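Local coordinates for protein CurM Sulfotransferase (PDB 4GBM) that probably transfers a sulfo group from PAPS to a polyketide intermediate of curacin biosynthesis, activating it for later steps, and is seen here with adenosine-3'-5'-diphosphate bound, at residues A[156-161]-A[237-242]; A[186-191]-A[291-296]. The protein carries 2 engineered substitutions. All blocks are in the same frame, centred on the assembly; numbering follows the deposited sequence.

Contact 1 (A[156-161]-A[237-242])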
ATOM      1  N   ASN A 156      10.011 -15.995   2.227  1.00 12.23           N
ATOM      2  CA  ASN A 156       8.934 -16.445   1.338  0.60 13.29           C
ATOM      3  C   ASN A 156       7.654 -15.618   1.395  1.00 12.17           C
ATOM      4  O   ASN A 156       6.543 -16.139   1.256  1.00 13.57           O
ATOM      5  CB  ASN A 156       8.661 -17.945   1.513  0.60 15.39           C
ATOM      6  CG  ASN A 156       9.848 -18.799   1.107  0.60 18.16           C
ATOM      7  OD1 ASN A 156      10.667 -19.180   1.945  0.60 21.89           O
ATOM      8  ND2 ASN A 156       9.964 -19.077  -0.190  0.60 23.15           N
ATOM      9  N   SER A 157       7.810 -14.307   1.555  1.00 10.74           N
ATOM     10  CA  SER A 157       6.646 -13.418   1.467  1.00  9.76           C
ATOM     11  C   SER A 157       6.007 -13.462   0.081  1.00  9.89           C
ATOM     12  O   SER A 157       6.661 -13.794  -0.916  1.00 10.35           O
ATOM     13  CB  SER A 157       7.030 -11.969   1.786  1.00  9.10           C
ATOM     14  OG  SER A 157       7.505 -11.863   3.117  1.00 11.17           O
ATOM     15  N   LYS A 158       4.723 -13.123   0.030  1.00  9.20           N
ATOM     16  CA  LYS A 158       4.025 -12.982  -1.238  1.00  9.13           C
ATOM     17  C   LYS A 158       3.812 -11.508  -1.548  1.00  8.62           C
ATOM     18  O   LYS A 158       3.600 -10.692  -0.646  1.00  9.81           O
ATOM     19  CB  LYS A 158       2.688 -13.719  -1.203  1.00  9.70           C
ATOM     20  CG  LYS A 158       2.832 -15.227  -1.338  1.00 12.63           C
ATOM     21  CD  LYS A 158       1.468 -15.899  -1.399  1.00 15.20           C
ATOM     22  CE  LYS A 158       1.600 -17.400  -1.597  1.00 18.28           C
ATOM     23  NZ  LYS A 158       2.255 -18.074  -0.440  1.00 21.58           N
ATOM     24  N   TYR A 159       3.886 -11.184  -2.832  1.00  8.59           N
ATOM     25  CA  TYR A 159       3.782  -9.810  -3.303  1.00  8.20           C
ATOM     26  C   TYR A 159       2.619  -9.630  -4.247  1.00  8.53           C
ATOM     27  O   TYR A 159       2.520 -10.316  -5.267  1.00  9.01           O
ATOM     28  CB  TYR A 159       5.079  -9.415  -4.003  1.00  8.76           C
ATOM     29  CG  TYR A 159       6.225  -9.369  -3.045  1.00  8.41           C
ATOM     30  CD1 TYR A 159       6.531  -8.195  -2.365  1.00  8.16           C
ATOM     31  CD2 TYR A 159       7.002 -10.501  -2.798  1.00  8.84           C
ATOM     32  CE1 TYR A 159       7.581  -8.145  -1.464  1.00 10.27           C
ATOM     33  CE2 TYR A 159       8.056 -10.463  -1.896  1.00  9.14           C
ATOM     34  CZ  TYR A 159       8.344  -9.278  -1.241  1.00  8.72           C
ATOM     35  OH  TYR A 159       9.381  -9.229  -0.354  1.00 10.98           O
ATOM     36  N   ILE A 160       1.728  -8.713  -3.880  1.00  7.81           N
ATOM     37  CA  ILE A 160       0.650  -8.290  -4.761  1.00  7.99           C
ATOM     38  C   ILE A 160       1.097  -7.006  -5.444  1.00  7.62           C
ATOM     39  O   ILE A 160       1.319  -5.993  -4.774  1.00  8.90           O
ATOM     40  CB  ILE A 160      -0.642  -8.023  -3.969  1.00  7.63           C
ATOM     41  CG1 ILE A 160      -1.076  -9.266  -3.189  1.00  8.03           C
ATOM     42  CG2 ILE A 160      -1.762  -7.542  -4.906  1.00  7.60           C
ATOM     43  CD1 ILE A 160      -2.146  -8.956  -2.129  1.00  8.26           C
ATOM     44  N   TYR A 161       1.221  -7.049  -6.772  1.00  7.78           N
ATOM     45  CA  TYR A 161       1.647  -5.895  -7.553  1.00  7.51           C
ATOM     46  C   TYR A 161       0.410  -5.255  -8.150  1.00  7.39           C
ATOM     47  O   TYR A 161      -0.195  -5.799  -9.080  1.00  7.83           O
ATOM     48  CB  TYR A 161       2.643  -6.338  -8.634  1.00  7.82           C
ATOM     49  CG  TYR A 161       3.132  -5.263  -9.592  1.00  7.84           C
ATOM     50  CD1 TYR A 161       3.129  -3.903  -9.246  1.00  9.13           C
ATOM     51  CD2 TYR A 161       3.635  -5.622 -10.839  1.00  9.07           C
ATOM     52  CE1 TYR A 161       3.594  -2.937 -10.143  1.00  8.92           C
ATOM     53  CE2 TYR A 161       4.104  -4.671 -11.740  1.00  9.02           C
ATOM     54  CZ  TYR A 161       4.088  -3.334 -11.382  1.00 10.28           C
ATOM     55  OH  TYR A 161       4.535  -2.411 -12.284  1.00  9.97           O
ATOM     56  N   ASP A 237      -6.987 -17.446  -4.367  1.00 11.31           N
ATOM     57  CA  ASP A 237      -6.267 -18.651  -4.796  1.00 12.20           C
ATOM     58  C   ASP A 237      -4.759 -18.464  -4.645  1.00 11.93           C
ATOM     59  O   ASP A 237      -4.064 -19.366  -4.172  1.00 12.64           O
ATOM     60  CB  ASP A 237      -6.620 -19.041  -6.236  1.00 12.86           C
ATOM     61  CG  ASP A 237      -8.076 -19.474  -6.392  1.00 20.56           C
ATOM     62  OD1 ASP A 237      -8.703 -19.884  -5.392  1.00 23.15           O
ATOM     63  OD2 ASP A 237      -8.592 -19.409  -7.529  1.00 26.07           O
ATOM     64  N   PHE A 238      -4.267 -17.283  -5.015  1.00 11.07           N
ATOM     65  CA  PHE A 238      -2.844 -16.969  -4.879  1.00 10.88           C
ATOM     66  C   PHE A 238      -2.388 -16.985  -3.413  1.00 11.72           C
ATOM     67  O   PHE A 238      -1.310 -17.512  -3.080  1.00 12.16           O
ATOM     68  CB  PHE A 238      -2.562 -15.610  -5.528  1.00 10.87           C
ATOM     69  CG  PHE A 238      -1.204 -15.056  -5.224  1.00 10.69           C
ATOM     70  CD1 PHE A 238      -0.059 -15.657  -5.740  1.00 11.58           C
ATOM     71  CD2 PHE A 238      -1.076 -13.917  -4.427  1.00  9.25           C
ATOM     72  CE1 PHE A 238       1.200 -15.128  -5.464  1.00 10.40           C
ATOM     73  CE2 PHE A 238       0.182 -13.375  -4.144  1.00 10.09           C
ATOM     74  CZ  PHE A 238       1.321 -13.991  -4.661  1.00  9.69           C
ATOM     75  N   LEU A 239      -3.221 -16.426  -2.543  1.00 10.95           N
ATOM     76  CA  LEU A 239      -2.914 -16.351  -1.113  1.00 11.64           C
ATOM     77  C   LEU A 239      -3.207 -17.651  -0.362  1.00 12.75           C
ATOM     78  O   LEU A 239      -2.824 -17.785   0.801  1.00 13.60           O
ATOM     79  CB  LEU A 239      -3.675 -15.183  -0.468  1.00 11.38           C
ATOM     80  CG  LEU A 239      -3.358 -13.782  -1.003  1.00 10.57           C
ATOM     81  CD1 LEU A 239      -4.257 -12.743  -0.330  1.00 10.77           C
ATOM     82  CD2 LEU A 239      -1.883 -13.440  -0.815  1.00 11.79           C
ATOM     83  N   ASN A 240      -3.877 -18.599  -1.020  1.00 13.37           N
ATOM     84  CA  ASN A 240      -4.265 -19.877  -0.389  1.00 14.89           C
ATOM     85  C   ASN A 240      -5.222 -19.698   0.793  1.00 15.44           C
ATOM     86  O   ASN A 240      -5.114 -20.383   1.818  1.00 16.82           O
ATOM     87  CB  ASN A 240      -3.032 -20.690   0.029  1.00 17.47           C
ATOM     88  CG  ASN A 240      -2.153 -21.059  -1.145  1.00 21.76           C
ATOM     89  OD1 ASN A 240      -2.624 -21.611  -2.143  1.00 27.09           O
ATOM     90  ND2 ASN A 240      -0.862 -20.764  -1.030  1.00 26.81           N
ATOM     91  N   VAL A 241      -6.153 -18.761   0.632  1.00 13.67           N
ATOM     92  CA  VAL A 241      -7.242 -18.569   1.581  1.00 13.84           C
ATOM     93  C   VAL A 241      -8.568 -18.760   0.844  1.00 14.41           C
ATOM     94  O   VAL A 241      -8.643 -18.551  -0.374  1.00 14.16           O
ATOM     95  CB  VAL A 241      -7.186 -17.176   2.284  1.00 13.16           C
ATOM     96  CG1 VAL A 241      -5.887 -17.015   3.066  1.00 14.63           C
ATOM     97  CG2 VAL A 241      -7.366 -16.033   1.289  1.00 12.73           C
ATOM     98  N   PRO A 242      -9.621 -19.169   1.567  1.00 14.79           N
ATOM     99  CA  PRO A 242     -10.917 -19.261   0.903  1.00 15.75           C
ATOM    100  C   PRO A 242     -11.519 -17.879   0.668  1.00 15.64           C
ATOM    101  O   PRO A 242     -11.194 -16.931   1.390  1.00 15.23           O
ATOM    102  CB  PRO A 242     -11.769 -20.049   1.900  1.00 17.14           C
ATOM    103  CG  PRO A 242     -11.124 -19.820   3.224  1.00 17.99           C
ATOM    104  CD  PRO A 242      -9.659 -19.664   2.956  1.00 14.98           C
TER
HETATM  105  O   HOH W   1      -0.074 -17.256   1.594  1.00 30.79           O

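Contact 2 (A[186-191]-A[291-296])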
ATOM      1  N   GLU A 186       9.207  22.452  -7.297  1.00 67.73           N
ATOM      2  CA  GLU A 186       9.663  23.497  -8.212  1.00 76.93           C
ATOM      3  C   GLU A 186       9.631  23.051  -9.678  1.00 77.60           C
ATOM      4  O   GLU A 186       9.744  23.876 -10.589  1.00 86.63           O
ATOM      5  CB  GLU A 186      11.071  23.951  -7.817  1.00 84.65           C
ATOM      6  CG  GLU A 186      11.400  25.388  -8.188  1.00 96.95           C
ATOM      7  CD  GLU A 186      12.404  26.021  -7.244  1.00104.94           C
ATOM      8  OE1 GLU A 186      12.210  25.925  -6.014  1.00101.27           O
ATOM      9  OE2 GLU A 186      13.384  26.623  -7.732  1.00117.24           O
ATOM     10  N   GLU A 187       9.478  21.747  -9.896  1.00 69.73           N
ATOM     11  CA  GLU A 187       9.375  21.188 -11.245  1.00 71.06           C
ATOM     12  C   GLU A 187       7.913  21.078 -11.689  1.00 67.42           C
ATOM     13  O   GLU A 187       6.997  21.283 -10.892  1.00 62.29           O
ATOM     14  CB  GLU A 187      10.069  19.823 -11.321  1.00 67.33           C
ATOM     15  CG  GLU A 187      11.595  19.890 -11.321  1.00 74.77           C
ATOM     16  CD  GLU A 187      12.261  18.518 -11.340  1.00 73.38           C
ATOM     17  OE1 GLU A 187      13.507  18.470 -11.403  1.00 78.79           O
ATOM     18  OE2 GLU A 187      11.549  17.490 -11.287  1.00 68.09           O
ATOM     19  N   ASN A 188       7.713  20.763 -12.968  1.00 23.47           N
ATOM     20  CA  ASN A 188       6.391  20.622 -13.564  1.00 22.04           C
ATOM     21  C   ASN A 188       5.625  19.525 -12.831  1.00 19.93           C
ATOM     22  O   ASN A 188       6.113  18.402 -12.764  1.00 17.03           O
ATOM     23  CB  ASN A 188       6.548  20.255 -15.047  1.00 24.41           C
ATOM     24  CG  ASN A 188       5.243  20.324 -15.815  1.00 25.92           C
ATOM     25  OD1 ASN A 188       4.265  19.676 -15.465  1.00 27.57           O
ATOM     26  ND2 ASN A 188       5.233  21.112 -16.886  1.00 31.24           N
ATOM     27  N   PRO A 189       4.434  19.843 -12.274  1.00 18.74           N
ATOM     28  CA  PRO A 189       3.699  18.851 -11.468  1.00 17.14           C
ATOM     29  C   PRO A 189       3.342  17.583 -12.243  1.00 15.18           C
ATOM     30  O   PRO A 189       3.378  16.478 -11.689  1.00 13.94           O
ATOM     31  CB  PRO A 189       2.415  19.591 -11.070  1.00 18.50           C
ATOM     32  CG  PRO A 189       2.724  21.028 -11.236  1.00 19.01           C
ATOM     33  CD  PRO A 189       3.719  21.135 -12.338  1.00 20.21           C
ATOM     34  N   TYR A 190       2.999  17.743 -13.517  1.00 14.69           N
ATOM     35  CA  TYR A 190       2.649  16.611 -14.357  1.00 13.86           C
ATOM     36  C   TYR A 190       3.849  15.708 -14.607  1.00 13.25           C
ATOM     37  O   TYR A 190       3.710  14.483 -14.595  1.00 12.34           O
ATOM     38  CB  TYR A 190       2.024  17.083 -15.672  1.00 14.52           C
ATOM     39  CG  TYR A 190       0.644  17.665 -15.470  1.00 16.28           C
ATOM     40  CD1 TYR A 190      -0.484  16.844 -15.459  1.00 19.57           C
ATOM     41  CD2 TYR A 190       0.471  19.035 -15.277  1.00 20.34           C
ATOM     42  CE1 TYR A 190      -1.762  17.383 -15.266  1.00 21.07           C
ATOM     43  CE2 TYR A 190      -0.791  19.579 -15.082  1.00 21.23           C
ATOM     44  CZ  TYR A 190      -1.898  18.749 -15.080  1.00 21.92           C
ATOM     45  OH  TYR A 190      -3.146  19.302 -14.891  1.00 27.53           O
ATOM     46  N   ARG A 191       5.021  16.308 -14.819  1.00 13.21           N
ATOM     47  CA  ARG A 191       6.239  15.520 -15.012  1.00 12.68           C
ATOM     48  C   ARG A 191       6.696  14.859 -13.713  1.00 12.30           C
ATOM     49  O   ARG A 191       7.203  13.734 -13.736  1.00 12.06           O
ATOM     50  CB  ARG A 191       7.350  16.363 -15.637  1.00 13.60           C
ATOM     51  CG  ARG A 191       7.065  16.773 -17.086  1.00 14.36           C
ATOM     52  CD  ARG A 191       6.940  15.556 -18.022  1.00 15.91           C
ATOM     53  NE  ARG A 191       7.122  15.950 -19.421  1.00 16.30           N
ATOM     54  CZ  ARG A 191       6.630  15.299 -20.474  1.00 14.27           C
ATOM     55  NH1 ARG A 191       5.898  14.196 -20.317  1.00 12.53           N
ATOM     56  NH2 ARG A 191       6.870  15.769 -21.697  1.00 16.68           N
ATOM     57  N   LEU A 291      -3.849  15.006 -20.554  1.00 19.91           N
ATOM     58  CA  LEU A 291      -2.659  15.550 -19.912  1.00 18.70           C
ATOM     59  C   LEU A 291      -2.058  16.631 -20.810  1.00 18.92           C
ATOM     60  O   LEU A 291      -2.280  16.614 -22.024  1.00 18.96           O
ATOM     61  CB  LEU A 291      -1.642  14.440 -19.619  1.00 17.64           C
ATOM     62  CG  LEU A 291      -2.101  13.299 -18.698  1.00 16.66           C
ATOM     63  CD1 LEU A 291      -0.982  12.286 -18.557  1.00 17.51           C
ATOM     64  CD2 LEU A 291      -2.521  13.808 -17.328  1.00 18.36           C
ATOM     65  N   PRO A 292      -1.316  17.590 -20.221  1.00 19.14           N
ATOM     66  CA  PRO A 292      -0.763  18.676 -21.046  1.00 20.75           C
ATOM     67  C   PRO A 292       0.306  18.207 -22.029  1.00 20.09           C
ATOM     68  O   PRO A 292       0.468  18.807 -23.090  1.00 20.90           O
ATOM     69  CB  PRO A 292      -0.147  19.630 -20.016  1.00 21.48           C
ATOM     70  CG  PRO A 292       0.088  18.799 -18.810  1.00 20.84           C
ATOM     71  CD  PRO A 292      -1.014  17.778 -18.789  1.00 19.30           C
ATOM     72  N   TYR A 293       1.018  17.141 -21.677  1.00 20.10           N
ATOM     73  CA  TYR A 293       2.116  16.634 -22.489  1.00 20.87           C
ATOM     74  C   TYR A 293       1.963  15.133 -22.729  1.00 19.21           C
ATOM     75  O   TYR A 293       1.486  14.418 -21.849  1.00 17.98           O
ATOM     76  CB  TYR A 293       3.461  16.914 -21.793  1.00 21.66           C
ATOM     77  CG  TYR A 293       3.585  18.326 -21.243  1.00 26.17           C
ATOM     78  CD1 TYR A 293       3.801  19.411 -22.094  1.00 30.82           C
ATOM     79  CD2 TYR A 293       3.468  18.575 -19.875  1.00 29.32           C
ATOM     80  CE1 TYR A 293       3.900  20.707 -21.598  1.00 33.11           C
ATOM     81  CE2 TYR A 293       3.568  19.872 -19.370  1.00 32.89           C
ATOM     82  CZ  TYR A 293       3.783  20.932 -20.236  1.00 36.50           C
ATOM     83  OH  TYR A 293       3.883  22.220 -19.746  1.00 40.60           O
ATOM     84  N   PRO A 294       2.365  14.648 -23.921  1.00 18.64           N
ATOM     85  CA  PRO A 294       2.455  13.201 -24.102  1.00 17.31           C
ATOM     86  C   PRO A 294       3.456  12.632 -23.099  1.00 14.63           C
ATOM     87  O   PRO A 294       4.420  13.317 -22.732  1.00 15.53           O
ATOM     88  CB  PRO A 294       2.997  13.059 -25.530  1.00 18.93           C
ATOM     89  CG  PRO A 294       2.622  14.341 -26.209  1.00 21.69           C
ATOM     90  CD  PRO A 294       2.779  15.377 -25.134  1.00 21.04           C
ATOM     91  N   LEU A 295       3.218  11.407 -22.638  1.00 13.58           N
ATOM     92  CA  LEU A 295       4.153  10.775 -21.714  1.00 11.60           C
ATOM     93  C   LEU A 295       5.513  10.647 -22.389  1.00 11.59           C
ATOM     94  O   LEU A 295       5.601  10.480 -23.610  1.00 12.19           O
ATOM     95  CB  LEU A 295       3.653   9.403 -21.260  1.00 10.75           C
ATOM     96  CG  LEU A 295       2.293   9.377 -20.552  1.00 13.07           C
ATOM     97  CD1 LEU A 295       1.966   7.959 -20.173  1.00 13.47           C
ATOM     98  CD2 LEU A 295       2.299  10.271 -19.333  1.00 14.12           C
ATOM     99  N   LYS A 296       6.567  10.751 -21.590  1.00 11.24           N
ATOM    100  CA  LYS A 296       7.922  10.563 -22.104  1.00 11.59           C
ATOM    101  C   LYS A 296       8.081   9.159 -22.675  1.00 11.72           C
ATOM    102  O   LYS A 296       7.387   8.221 -22.264  1.00 11.37           O
ATOM    103  CB  LYS A 296       8.948  10.796 -20.997  1.00 11.25           C
ATOM    104  CG  LYS A 296       8.941  12.222 -20.450  1.00 12.82           C
ATOM    105  CD  LYS A 296       9.730  12.294 -19.156  1.00 15.64           C
ATOM    106  CE  LYS A 296      11.215  12.411 -19.426  1.00 16.50           C
ATOM    107  NZ  LYS A 296      12.030  12.142 -18.200  1.00 16.47           N
TER

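Contact 1 (A[156-161]-A[237-242])
Lys158 lays its aliphatic chain over one face of the Phe238 ring. The touch is a CH-pi contact: CD of Lys158 stands 4.0 Å from the centroid of the Phe238 ring, 22° off the normal and displaced toward the rim. CB of Lys158 backs it up at 3.7 Å from CZ of Phe238. The two side chains run past each other in opposite directions. CG of Phe238 lies anti to the backbone N (chi1 169°), and the ring extends from the helix toward the strand. Strand 158-163 lies between strands 35-39 and 216-220 in the parallel sheet of the P-loop sulfotransferase fold, and helix 228-239 ends against it in a Schellman motif with Asn240 as the C-prime residue. The Lys158 chain is extended as far as CE and bends at chi4 (65°). Its CE passes 3.3 Å from Phe238 O, and NZ reaches a water that accepts from it at 3.2 Å. The same water donates to Leu239 O at 2.9 Å, so the ammonium is tied indirectly to a carbonyl at the helix end. CD2 of Leu239 meets Lys158 CD, and Ile160 CG1 approaches Phe238 CE2 obliquely at 4.4 Å. His217 stacks on the Phe238 ring.

Contact 2 (A[186-191]-A[291-296])
Asn188 meets Tyr293 at the start of helix 189-208. The two side chains come from opposite directions, the amide plane turned 71° from the ring, and ND2 of Asn188 gives a weak hydrogen bond to OH of Tyr293 at 3.4 Å. The other end of the same amide does a different job: Asn188 is the N-cap residue, and its OD1 takes a weak capping bond from Tyr190 N. A chi1 of -170°, with CG anti to the backbone N, carries the amide to where OD1 meets Tyr190 N and ND2 meets Tyr293 OH. Tyr190 turns a ring face to Pro292, whose CD sits over the centre, 3.6 Å from the centroid of the Tyr190 ring, a CH-pi contact. CD2 of Leu291 adds an oblique touch on CD1 of Tyr190 at 4.1 Å. Arg191 bends at chi2 to bring its guanidinium into the loop before helix 297-305. There NH1 of Arg191 donates to Pro294 O at 3.0 Å, a nearly straight bond (160°) with the oxygen close to the guanidinium plane. Opposite faces of the group are covered by Tyr293 CB, 3.6 Å from NH2 of Arg191, and by Lys296 CG, 3.6 Å from NH1 of Arg191. Glu194, one turn further along, forms a salt bridge through OE2 with Arg191 NH1, and its OE1 accepts from the backbone N of Lys296. Sandwiched between aliphatic carbons, held at its edge by the Pro294 carbonyl and paired with the Glu194 carboxylate, the guanidinium is restrained in rotation, and Glu194 probably offsets the charge of Arg191 near Lys296.

From the N terminus the chain enters contact 1 at strand 158-163, then passes through helix 166-175 to reach contact 2 at the start of helix 189-208. Strand 216-220 and helix 228-239 follow, and segment 237-242 closes the first loop, of 75 intervening residues. Contact 2 closes later, when the loop 291-296 before helix 297-305 returns to the start of helix 189-208, spanning 99 residues. The two loops therefore cross. Contact 1 ties a helix end to the parallel sheet, whereas contact 2 joins a C-terminal loop to a helix start at the surface. Their centres are 35 Å apart, on opposite sides of the chain's centre, and they do not touch.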